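Local structure of group II chitinase (Ostrinia furnacalis, 6JAV) at residues A[187-191]-A[238-243]; A[231-235]-A[337-341]. The protein probably hydrolyses internal glycosidic bonds of chitin as an insect endochitinase, the chain here being one glycoside hydrolase family 18 catalytic domain of a much longer protein. All blocks are in the same frame, centred on the assembly; numbering follows the deposited sequence.

Contact 1 (A[187-191]-A[238-243])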
loop_
_atom_site.group_PDB
_atom_site.type_symbol
_atom_site.label_atom_id
_atom_site.label_comp_id
_atom_site.label_asym_id
_atom_site.label_seq_id
_atom_site.Cartn_x
_atom_site.Cartn_y
_atom_site.Cartn_z
ATOM N N ALA A 187 0.774 1.384 -18.186
ATOM C CA ALA A 187 2.225 1.222 -18.137
ATOM C C ALA A 187 2.951 2.279 -18.950
ATOM O O ALA A 187 4.070 2.685 -18.596
ATOM C CB ALA A 187 2.585 -0.145 -18.708
ATOM N N ARG A 188 2.344 2.721 -20.045
ATOM C CA ARG A 188 2.981 3.730 -20.879
ATOM C C ARG A 188 2.925 5.116 -20.234
ATOM O O ARG A 188 3.886 5.897 -20.341
ATOM C CB ARG A 188 2.317 3.731 -22.259
ATOM C CG ARG A 188 2.838 4.823 -23.159
ATOM C CD ARG A 188 2.386 4.601 -24.608
ATOM N NE ARG A 188 0.976 4.276 -24.712
ATOM C CZ ARG A 188 -0.003 5.173 -24.703
ATOM N NH1 ARG A 188 0.281 6.457 -24.593
ATOM N NH2 ARG A 188 -1.263 4.781 -24.810
ATOM N N LEU A 189 1.811 5.456 -19.571
ATOM C CA LEU A 189 1.580 6.828 -19.117
ATOM C C LEU A 189 1.990 7.090 -17.675
ATOM O O LEU A 189 2.391 8.215 -17.357
ATOM C CB LEU A 189 0.093 7.189 -19.276
ATOM C CG LEU A 189 -0.328 7.237 -20.752
ATOM C CD1 LEU A 189 -1.819 7.426 -20.868
ATOM C CD2 LEU A 189 0.424 8.364 -21.475
ATOM N N LEU A 190 1.906 6.103 -16.800
ATOM C CA LEU A 190 2.209 6.328 -15.391
ATOM C C LEU A 190 3.719 6.344 -15.137
ATOM O O LEU A 190 4.490 5.600 -15.744
ATOM C CB LEU A 190 1.561 5.235 -14.529
ATOM C CG LEU A 190 0.029 5.180 -14.565
ATOM C CD1 LEU A 190 -0.474 3.963 -13.786
ATOM C CD2 LEU A 190 -0.547 6.458 -14.012
ATOM N N ASP A 191 4.140 7.182 -14.192
ATOM C CA ASP A 191 5.551 7.217 -13.832
ATOM C C ASP A 191 5.943 6.011 -12.986
ATOM O O ASP A 191 7.076 5.513 -13.095
ATOM C CB ASP A 191 5.862 8.541 -13.131
ATOM C CG ASP A 191 5.655 9.712 -14.056
ATOM O OD1 ASP A 191 6.390 9.797 -15.085
ATOM O OD2 ASP A 191 4.741 10.510 -13.808
ATOM N N GLY A 238 2.146 -6.351 -19.915
ATOM C CA GLY A 238 2.728 -5.238 -20.650
ATOM C C GLY A 238 3.439 -4.189 -19.812
ATOM O O GLY A 238 3.802 -3.128 -20.335
ATOM N N THR A 239 3.689 -4.465 -18.500
ATOM C CA THR A 239 4.321 -3.412 -17.707
ATOM C C THR A 239 5.841 -3.572 -17.719
ATOM O O THR A 239 6.337 -4.648 -17.359
ATOM C CB THR A 239 3.849 -3.494 -16.260
ATOM O OG1 THR A 239 2.422 -3.499 -16.242
ATOM C CG2 THR A 239 4.330 -2.296 -15.443
ATOM N N PRO A 240 6.600 -2.530 -18.060
ATOM C CA PRO A 240 8.068 -2.589 -17.896
ATOM C C PRO A 240 8.467 -2.750 -16.435
ATOM O O PRO A 240 7.832 -2.186 -15.534
ATOM C CB PRO A 240 8.555 -1.244 -18.448
ATOM C CG PRO A 240 7.407 -0.706 -19.313
ATOM C CD PRO A 240 6.147 -1.256 -18.663
ATOM N N ALA A 241 9.537 -3.509 -16.199
ATOM C CA ALA A 241 10.029 -3.675 -14.830
ATOM C C ALA A 241 10.295 -2.328 -14.165
ATOM O O ALA A 241 10.020 -2.152 -12.961
ATOM C CB ALA A 241 11.304 -4.530 -14.821
ATOM N N SER A 242 10.856 -1.375 -14.909
ATOM C CA SER A 242 11.224 -0.093 -14.320
ATOM C C SER A 242 10.027 0.682 -13.795
ATOM O O SER A 242 10.219 1.571 -12.956
ATOM C CB SER A 242 11.962 0.767 -15.336
ATOM O OG SER A 242 11.061 1.306 -16.281
ATOM N N LYS A 243 8.819 0.368 -14.251
ATOM C CA LYS A 243 7.622 1.073 -13.805
ATOM C C LYS A 243 7.027 0.466 -12.545
ATOM O O LYS A 243 6.170 1.094 -11.917
ATOM C CB LYS A 243 6.548 1.078 -14.911
ATOM C CG LYS A 243 6.920 1.830 -16.192
ATOM C CD LYS A 243 6.933 3.309 -15.923
ATOM C CE LYS A 243 7.188 4.163 -17.174
ATOM N NZ LYS A 243 5.950 4.504 -17.899
HETATM O O HOH W 1 9.118 3.875 -11.830
#
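The last turn of helix 183-189, with the residues that leave it, runs beside the loop 238-243, the backbones being closest at A187 and T239, whose CA atoms lie 5.1 Å apart, and wider at D191 and K243. K243 spans the two backbones. Its chain sets out with CG beside the backbone N (chi1 -64°) and bends at chi2 and again at chi4, a path that brings NZ to one carbonyl of the last helical turn, A187, and one just past it, L190. NZ donates to A187 O at 2.7 Å and to L190 O at 2.8 Å; each bond meets its carbonyl at nearly 160°, with the nitrogen tilted about 19° from the carbonyl plane. A lysine bonded to carbonyls at a helix C-terminus suits the helix dipole, and that field would be expected to favour the charged ammonium. In the TIM barrel of family 18 the two segments precede neighbouring parallel strands, 192-195 and 244-257, and K243, at the end of the 3-10 segment 241-243, joins the loop before strand 244-257 to the end of helix 183-189. Nearer the start of both segments, the A187 methyl sits against the loop backbone, 3.6 Å from G238 O, and against the proline ring, 3.7 Å from P240 CD. G238 closes helix 227-236 in a Schellman motif with positive phi. At the strand-entry end a water donates to both D191 O (2.9 Å) and S242 O (2.8 Å), while the D191 carboxylate accepts from L166 N through OD2.

Contact 2 (A[231-235]-A[337-341]); sequences IHYWM and SLNLG. With NAG (2-acetamido-2-deoxy-beta-D-glucopyranose), chain C.
L338 and L340 face helix 227-236 from the turn that follows helix 325-337, their branched ends meeting I231, H232 and M235. The close-packed part centres on I231, whose CG2 methyl, anti to the backbone N, meets the fork of L340 and lies 3.9 Å from both CD1 and CD2. The same methyl touches L338 CD1 at 4.0 Å, so one isoleucine branch fills the angle between two leucines. I231 also packs on I244 and M246 of strand 244-257, part of the TIM-barrel wall. Packing is looser at M235: its chain bends at chi3 (-69°) to bring CE to 4.2 Å from L338 CD1, and SD stands 4.3 Å from L340 CD2. Toward the more exposed side, the H232 side chain crosses L338 at about a right angle, the imidazole lying obliquely against the leucine with NE2 3.8 Å from CD2. One face of that ring carries the N-acetylglucosamine, with C5 4.0 Å above the ring plane, near its periphery rather than its centre; this sugar belongs to the N-linked glycan of N228. The ring's ND1 is hydrogen-bonded to N228 O, one turn earlier, which fixes its rotation between sugar and leucine. Since a carbonyl can only accept, ND1 is the donor; if H232 is neutral, NE2 is then probably unprotonated, beside L338 CD2, and the segments themselves are joined by apolar packing.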
loop_
_atom_site.group_PDB
_atom_site.type_symbol
_atom_site.label_atom_id
_atom_site.label_comp_id
_atom_site.label_asym_id
_atom_site.label_seq_id
_atom_site.Cartn_x
_atom_site.Cartn_y
_atom_site.Cartn_z
ATOM N N ILE A 231 3.698 -9.976 -9.618
ATOM C CA ILE A 231 4.651 -9.097 -10.284
ATOM C C ILE A 231 4.930 -9.586 -11.698
ATOM O O ILE A 231 4.950 -8.798 -12.657
ATOM C CB ILE A 231 5.931 -8.966 -9.427
ATOM C CG1 ILE A 231 5.635 -8.279 -8.080
ATOM C CG2 ILE A 231 7.035 -8.256 -10.221
ATOM C CD1 ILE A 231 5.136 -6.856 -8.213
ATOM N N HIS A 232 5.096 -10.901 -11.862
ATOM C CA HIS A 232 5.312 -11.404 -13.213
ATOM C C HIS A 232 4.080 -11.212 -14.084
ATOM O O HIS A 232 4.213 -10.987 -15.291
ATOM C CB HIS A 232 5.695 -12.877 -13.138
ATOM C CG HIS A 232 7.141 -13.109 -12.838
ATOM N ND1 HIS A 232 7.610 -13.447 -11.585
ATOM C CD2 HIS A 232 8.229 -13.065 -13.644
ATOM C CE1 HIS A 232 8.925 -13.586 -11.629
ATOM N NE2 HIS A 232 9.325 -13.370 -12.870
ATOM N N TYR A 233 2.886 -11.242 -13.495
ATOM C CA TYR A 233 1.669 -11.056 -14.271
ATOM C C TYR A 233 1.534 -9.617 -14.758
ATOM O O TYR A 233 1.193 -9.381 -15.923
ATOM C CB TYR A 233 0.465 -11.470 -13.437
ATOM C CG TYR A 233 -0.776 -11.683 -14.269
ATOM C CD1 TYR A 233 -0.804 -12.664 -15.244
ATOM C CD2 TYR A 233 -1.901 -10.916 -14.086
ATOM C CE1 TYR A 233 -1.932 -12.863 -16.020
ATOM C CE2 TYR A 233 -3.051 -11.118 -14.857
ATOM C CZ TYR A 233 -3.044 -12.088 -15.820
ATOM O OH TYR A 233 -4.183 -12.299 -16.582
ATOM N N TRP A 234 1.819 -8.625 -13.895
ATOM C CA TRP A 234 1.856 -7.242 -14.381
ATOM C C TRP A 234 2.822 -7.089 -15.553
ATOM O O TRP A 234 2.515 -6.394 -16.532
ATOM C CB TRP A 234 2.170 -6.259 -13.224
ATOM C CG TRP A 234 0.941 -5.887 -12.470
ATOM C CD1 TRP A 234 0.449 -6.470 -11.342
ATOM C CD2 TRP A 234 0.038 -4.827 -12.803
ATOM N NE1 TRP A 234 -0.739 -5.855 -10.958
ATOM C CE2 TRP A 234 -1.013 -4.852 -11.855
ATOM C CE3 TRP A 234 -0.006 -3.885 -13.850
ATOM C CZ2 TRP A 234 -2.099 -3.966 -11.912
ATOM C CZ3 TRP A 234 -1.071 -2.984 -13.892
ATOM C CH2 TRP A 234 -2.109 -3.033 -12.921
ATOM N N MET A 235 3.984 -7.743 -15.484
ATOM C CA MET A 235 4.938 -7.663 -16.593
ATOM C C MET A 235 4.415 -8.388 -17.833
ATOM O O MET A 235 4.534 -7.864 -18.952
ATOM C CB MET A 235 6.307 -8.173 -16.153
ATOM C CG MET A 235 6.930 -7.222 -15.116
ATOM S SD MET A 235 8.696 -7.471 -14.853
ATOM C CE MET A 235 8.603 -9.038 -14.054
ATOM N N SER A 337 16.589 -8.553 -8.145
ATOM C CA SER A 337 16.797 -9.624 -9.125
ATOM C C SER A 337 16.002 -9.395 -10.407
ATOM O O SER A 337 16.462 -9.771 -11.499
ATOM C CB SER A 337 16.448 -10.976 -8.511
ATOM O OG SER A 337 15.034 -11.185 -8.399
ATOM N N LEU A 338 14.799 -8.827 -10.300
ATOM C CA LEU A 338 13.936 -8.549 -11.448
ATOM C C LEU A 338 14.138 -7.150 -12.009
ATOM O O LEU A 338 13.423 -6.766 -12.948
ATOM C CB LEU A 338 12.464 -8.732 -11.058
ATOM C CG LEU A 338 11.981 -10.162 -10.771
ATOM C CD1 LEU A 338 10.491 -10.154 -10.475
ATOM C CD2 LEU A 338 12.267 -11.107 -11.932
ATOM N N ASN A 339 15.068 -6.374 -11.447
ATOM C CA ASN A 339 15.340 -5.005 -11.884
ATOM C C ASN A 339 14.101 -4.120 -11.834
ATOM O O ASN A 339 13.924 -3.239 -12.685
ATOM C CB ASN A 339 15.983 -4.974 -13.285
ATOM C CG ASN A 339 17.368 -5.543 -13.260
ATOM O OD1 ASN A 339 18.258 -4.963 -12.653
ATOM N ND2 ASN A 339 17.555 -6.703 -13.888
ATOM N N LEU A 340 13.246 -4.357 -10.829
ATOM C CA LEU A 340 12.052 -3.542 -10.675
ATOM C C LEU A 340 12.433 -2.110 -10.330
ATOM O O LEU A 340 13.569 -1.813 -9.945
ATOM C CB LEU A 340 11.114 -4.092 -9.595
ATOM C CG LEU A 340 10.683 -5.549 -9.720
ATOM C CD1 LEU A 340 9.741 -5.921 -8.576
ATOM C CD2 LEU A 340 10.007 -5.812 -11.072
ATOM N N GLY A 341 11.444 -1.217 -10.459
ATOM C CA GLY A 341 11.661 0.184 -10.159
ATOM C C GLY A 341 12.006 0.433 -8.706
ATOM O O GLY A 341 12.700 1.401 -8.397
HETATM C C1 NAG C . 7.691 -17.132 -9.918
HETATM C C2 NAG C . 7.948 -18.626 -9.789
HETATM C C3 NAG C . 8.335 -19.219 -11.150
HETATM C C4 NAG C . 7.305 -18.844 -12.211
HETATM C C5 NAG C . 7.090 -17.336 -12.238
HETATM C C6 NAG C . 6.005 -16.897 -13.204
HETATM C C7 NAG C . 8.812 -19.720 -7.759
HETATM C C8 NAG C . 7.514 -20.458 -7.705
HETATM N N2 NAG C . 8.976 -18.882 -8.792
HETATM O O3 NAG C . 8.370 -20.636 -11.029
HETATM O O4 NAG C . 7.709 -19.288 -13.502
HETATM O O5 NAG C . 6.703 -16.897 -10.927
HETATM O O6 NAG C . 4.683 -17.147 -12.735
HETATM O O7 NAG C . 9.687 -19.898 -6.923
#

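From the N terminus, the chain first passes 187-191, enters strand 192-195 and makes a long excursion to helix 227-236, which carries the first half of contact 2. The loop 238-243 follows directly and closes contact 1 over 46 intervening residues. Strand 244-257 and the segment beyond it lead to helix 325-337, whose end and the following turn, 337-341, close contact 2 across 101 residues, just before strand 342-346. The two loops therefore cross rather than nest. They meet at helix 227-236 and its exit, where T239 N probably bonds W234 O and A241 CB packs on M235 SD and L338 O. Together they tie the approaches to three neighbouring barrel strands.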